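Naphthalene dioxygenase small subunit (Rhodococcus sp., PDB 2B1X) is the beta subunit of a Rieske non-heme iron naphthalene 1,2-dioxygenase and probably serves as the structural partner of the catalytic large subunit. Local coordinates at residues 34-38 and 148-152; 43-47 and 168-172. All blocks are in the same frame, centred on the assembly; numbering follows the deposited sequence.

Contact 1 (34-38 and 148-152)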
loop_
_atom_site.group_PDB
_atom_site.type_symbol
_atom_site.label_atom_id
_atom_site.label_comp_id
_atom_site.label_asym_id
_atom_site.label_seq_id
_atom_site.Cartn_x
_atom_site.Cartn_y
_atom_site.Cartn_z
ATOM N N TRP B 34 9.427 -3.618 32.106
ATOM C CA TRP B 34 8.151 -4.242 31.786
ATOM C C TRP B 34 8.061 -5.625 32.444
ATOM O O TRP B 34 7.011 -6.006 32.981
ATOM C CB TRP B 34 7.964 -4.356 30.273
ATOM C CG TRP B 34 6.669 -5.018 29.899
ATOM C CD1 TRP B 34 5.439 -4.416 29.736
ATOM C CD2 TRP B 34 6.464 -6.402 29.678
ATOM N NE1 TRP B 34 4.495 -5.358 29.406
ATOM C CE2 TRP B 34 5.093 -6.587 29.368
ATOM C CE3 TRP B 34 7.303 -7.521 29.690
ATOM C CZ2 TRP B 34 4.544 -7.851 29.068
ATOM C CZ3 TRP B 34 6.745 -8.789 29.414
ATOM C CH2 TRP B 34 5.385 -8.932 29.106
ATOM N N LEU B 35 9.164 -6.372 32.404
ATOM C CA LEU B 35 9.177 -7.714 32.958
ATOM C C LEU B 35 8.784 -7.735 34.449
ATOM O O LEU B 35 8.191 -8.698 34.913
ATOM C CB LEU B 35 10.536 -8.387 32.714
ATOM C CG LEU B 35 10.574 -9.914 32.876
ATOM C CD1 LEU B 35 9.596 -10.610 31.907
ATOM C CD2 LEU B 35 11.991 -10.445 32.720
ATOM N N ALA B 36 9.089 -6.652 35.170
ATOM C CA ALA B 36 8.728 -6.506 36.572
ATOM C C ALA B 36 7.203 -6.344 36.784
ATOM O O ALA B 36 6.723 -6.477 37.910
ATOM C CB ALA B 36 9.495 -5.332 37.205
ATOM N N LEU B 37 6.447 -6.070 35.714
ATOM C CA LEU B 37 4.996 -5.926 35.841
ATOM C C LEU B 37 4.264 -7.251 35.752
ATOM O O LEU B 37 3.034 -7.306 35.868
ATOM C CB LEU B 37 4.442 -4.972 34.774
ATOM C CG LEU B 37 5.076 -3.590 34.693
ATOM C CD1 LEU B 37 4.506 -2.826 33.483
ATOM C CD2 LEU B 37 4.886 -2.830 35.997
ATOM N N VAL B 38 5.000 -8.332 35.541
ATOM C CA VAL B 38 4.313 -9.587 35.323
ATOM C C VAL B 38 4.400 -10.502 36.504
ATOM O O VAL B 38 5.267 -10.404 37.352
ATOM C CB VAL B 38 4.715 -10.347 34.011
ATOM C CG1 VAL B 38 4.699 -9.395 32.792
ATOM C CG2 VAL B 38 6.058 -11.063 34.177
ATOM N N SER B 148 -0.099 -1.085 43.424
ATOM C CA SER B 148 -0.280 -1.184 41.985
ATOM C C SER B 148 -0.861 -2.538 41.538
ATOM O O SER B 148 -1.636 -3.172 42.260
ATOM C CB SER B 148 1.040 -0.892 41.265
ATOM O OG SER B 148 0.778 -0.345 39.986
ATOM N N PHE B 149 -0.476 -2.966 40.341
ATOM C CA PHE B 149 -1.008 -4.183 39.742
ATOM C C PHE B 149 0.091 -4.967 39.055
ATOM O O PHE B 149 1.109 -4.415 38.637
ATOM C CB PHE B 149 -2.086 -3.867 38.711
ATOM C CG PHE B 149 -3.301 -3.204 39.278
ATOM C CD1 PHE B 149 -3.432 -1.824 39.252
ATOM C CD2 PHE B 149 -4.329 -3.965 39.832
ATOM C CE1 PHE B 149 -4.562 -1.214 39.778
ATOM C CE2 PHE B 149 -5.453 -3.362 40.345
ATOM C CZ PHE B 149 -5.566 -1.983 40.325
ATOM N N LEU B 150 -0.139 -6.265 38.945
ATOM C CA LEU B 150 0.693 -7.138 38.136
ATOM C C LEU B 150 -0.197 -7.866 37.158
ATOM O O LEU B 150 -1.364 -8.162 37.458
ATOM C CB LEU B 150 1.396 -8.176 39.002
ATOM C CG LEU B 150 2.847 -8.018 39.465
ATOM C CD1 LEU B 150 3.339 -6.579 39.516
ATOM C CD2 LEU B 150 3.017 -8.700 40.817
ATOM N N MET B 151 0.376 -8.178 36.000
ATOM C CA MET B 151 -0.342 -8.902 34.974
ATOM C C MET B 151 -0.128 -10.396 35.129
ATOM O O MET B 151 0.986 -10.894 34.981
ATOM C CB MET B 151 0.109 -8.458 33.585
ATOM C CG MET B 151 -0.740 -9.036 32.440
ATOM S SD MET B 151 -0.407 -8.176 30.925
ATOM C CE MET B 151 1.236 -8.933 30.509
ATOM N N ALA B 152 -1.226 -11.096 35.361
ATOM C CA ALA B 152 -1.228 -12.539 35.490
ATOM C C ALA B 152 -1.506 -13.223 34.170
ATOM O O ALA B 152 -1.057 -14.342 33.956
ATOM C CB ALA B 152 -2.261 -12.982 36.531
#

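Contact 2 (43-47 and 168-172)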
loop_
_atom_site.group_PDB
_atom_site.type_symbol
_atom_site.label_atom_id
_atom_site.label_comp_id
_atom_site.label_asym_id
_atom_site.label_seq_id
_atom_site.Cartn_x
_atom_site.Cartn_y
_atom_site.Cartn_z
ATOM N N SER B 43 0.557 -16.065 32.046
ATOM C CA SER B 43 0.229 -16.676 30.759
ATOM C C SER B 43 0.012 -15.584 29.708
ATOM O O SER B 43 -0.872 -14.719 29.858
ATOM C CB SER B 43 -1.024 -17.554 30.874
ATOM O OG SER B 43 -1.419 -17.978 29.585
ATOM N N TYR B 44 0.845 -15.595 28.667
ATOM C CA TYR B 44 0.792 -14.598 27.620
ATOM C C TYR B 44 0.589 -15.331 26.312
ATOM O O TYR B 44 1.497 -16.031 25.865
ATOM C CB TYR B 44 2.089 -13.757 27.581
ATOM C CG TYR B 44 2.048 -12.576 26.624
ATOM C CD1 TYR B 44 1.885 -11.272 27.097
ATOM C CD2 TYR B 44 2.179 -12.758 25.254
ATOM C CE1 TYR B 44 1.851 -10.194 26.235
ATOM C CE2 TYR B 44 2.125 -11.687 24.373
ATOM C CZ TYR B 44 1.959 -10.405 24.872
ATOM O OH TYR B 44 1.910 -9.344 23.991
ATOM N N VAL B 45 -0.601 -15.207 25.713
ATOM C CA VAL B 45 -0.847 -15.919 24.433
ATOM C C VAL B 45 -1.452 -15.115 23.283
ATOM O O VAL B 45 -2.301 -14.246 23.489
ATOM C CB VAL B 45 -1.534 -17.345 24.590
ATOM C CG1 VAL B 45 -1.523 -17.856 26.056
ATOM C CG2 VAL B 45 -2.901 -17.428 23.946
ATOM N N VAL B 46 -0.974 -15.419 22.082
ATOM C CA VAL B 46 -1.476 -14.845 20.827
ATOM C C VAL B 46 -1.970 -16.003 19.959
ATOM O O VAL B 46 -1.169 -16.725 19.370
ATOM C CB VAL B 46 -0.352 -14.070 20.106
ATOM C CG1 VAL B 46 -0.861 -13.388 18.822
ATOM C CG2 VAL B 46 0.307 -13.062 21.088
ATOM N N PRO B 47 -3.278 -16.215 19.915
ATOM C CA PRO B 47 -3.862 -17.308 19.133
ATOM C C PRO B 47 -3.813 -17.111 17.632
ATOM O O PRO B 47 -3.703 -15.985 17.133
ATOM C CB PRO B 47 -5.334 -17.312 19.581
ATOM C CG PRO B 47 -5.319 -16.601 20.858
ATOM C CD PRO B 47 -4.300 -15.514 20.712
ATOM N N LEU B 168 6.933 -11.440 15.224
ATOM C CA LEU B 168 6.358 -10.882 16.423
ATOM C C LEU B 168 7.462 -10.691 17.427
ATOM O O LEU B 168 7.527 -11.361 18.461
ATOM C CB LEU B 168 5.214 -11.764 16.949
ATOM C CG LEU B 168 3.938 -11.792 16.096
ATOM C CD1 LEU B 168 2.914 -12.720 16.788
ATOM C CD2 LEU B 168 3.330 -10.424 15.863
ATOM N N ALA B 169 8.365 -9.796 17.084
ATOM C CA ALA B 169 9.518 -9.467 17.910
ATOM C C ALA B 169 9.156 -8.474 19.032
ATOM O O ALA B 169 9.893 -8.354 20.034
ATOM C CB ALA B 169 10.673 -8.919 17.022
ATOM N N LEU B 170 8.014 -7.803 18.879
ATOM C CA LEU B 170 7.529 -6.801 19.842
ATOM C C LEU B 170 6.482 -7.392 20.777
ATOM O O LEU B 170 5.596 -8.110 20.345
ATOM C CB LEU B 170 6.917 -5.590 19.082
ATOM C CG LEU B 170 7.791 -4.743 18.123
ATOM C CD1 LEU B 170 6.962 -3.673 17.399
ATOM C CD2 LEU B 170 8.968 -4.094 18.878
ATOM N N ILE B 171 6.575 -7.093 22.064
ATOM C CA ILE B 171 5.526 -7.425 22.997
ATOM C C ILE B 171 4.298 -6.502 22.813
ATOM O O ILE B 171 4.443 -5.272 22.679
ATOM C CB ILE B 171 6.077 -7.382 24.443
ATOM C CG1 ILE B 171 7.222 -8.402 24.601
ATOM C CG2 ILE B 171 4.964 -7.673 25.429
ATOM C CD1 ILE B 171 8.015 -8.256 25.913
ATOM N N MET B 172 3.101 -7.099 22.785
ATOM C CA MET B 172 1.861 -6.369 22.529
ATOM C C MET B 172 1.053 -6.149 23.826
ATOM O O MET B 172 0.945 -7.020 24.703
ATOM C CB MET B 172 1.011 -7.134 21.517
ATOM C CG MET B 172 1.553 -7.092 20.105
ATOM S SD MET B 172 1.014 -8.438 19.046
ATOM C CE MET B 172 1.899 -9.784 19.738
ATOM O OXT MET B 172 0.452 -5.084 24.066
#

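Contact 1 (34-38 and 148-152)
Met151 N donates to Leu37 O over 2.8 Å in a hydrogen bond that is nearly straight, 169° at the hydrogen. The same oxygen also has Leu150 CA at 3.3 Å in a CA-H...O contact, so two neighbouring residues of the strand converge on one acceptor. The closely packed side is the one bearing Trp34, Val38 and Met151. With CG anti to the backbone N (chi1 -172°) and a bend at chi3 of 76°, the Met151 chain folds its methyl CE back toward the indole, where it meets Trp34 CZ2 at 3.8 Å, obliquely to the ring. Val38 CG1 sits over one face of the same indole, near its rim, and comes within 4.2 Å of Met151 CE. Here the type I turn from Leu35 to Val38 brings Val38 into a parallel bridge with Met151, on strand 148-158 of the mixed, curved sheet characteristic of NTF2-like folds. Trp34 is also tied down at its polar end, NE1 bonding to Glu22 of helix 10-27. On the outer side the contact is looser: Leu150, partly exposed, sets its branched end against carbonyl oxygens, CD1 lying 3.7 Å from Ala36 O. Ala36 itself is exposed, its CB directed away from the strand.

Contact 2 (43-47 and 168-172)
Tyr44 OH gives its hydrogen to Met172 O, one oxygen of the C-terminal carboxylate, over 2.6 Å. The acceptor sits at the edge of the phenol ring, near its plane, and the hydroxyl approaches in the carbonyl plane on a lone pair, at 114° to the C=O. A chi1 of -173° extends the phenol from strand 42-49 toward the chain end. The ionic contact is made through the other carboxylate oxygen, OXT, which forms a salt bridge with Arg138. Apolar contacts surround this polar group. Ile171 CG2 touches the ring obliquely, 4.1 Å from Tyr44 CE1. Val46 CG2 meets the methyl CE of Met172 at 3.9 Å, the two side chains crossing at about a right angle, while the other branch, CG1, faces Leu168 CD1 at 4.3 Å. A phenylalanine in place of Tyr44 would probably keep much of the packing against Ile171 but leave Met172 O without its hydroxyl donor, and the last residue less firmly placed. All five touching residues are buried, so the chain terminus ends inside the fold of this NTF2-like subunit; hydroxyl and arginine together probably offset the cost of burying its negative charge.

In the fold
Both contacts are built on neighbouring strands of one sheet, 42-49 and 148-158, and their centres lie about 15 Å apart. A probable backbone hydrogen bond joins them directly, Ser43 N to Ala152 O at 3.0 Å. Side chains meet as well: Trp34 CZ2 of contact 1 packs on Ile171 CG2 of contact 2 at 3.7 Å, and Met151 CE lies 4.2 Å from Tyr44 CD1, so the side chains of the two contacts pack against each other. Contact 1 stays within its own subunit, whereas in contact 2 Leu168 packs on Ile364 of the large subunit, so the C-terminal segment also takes part in the subunit interface.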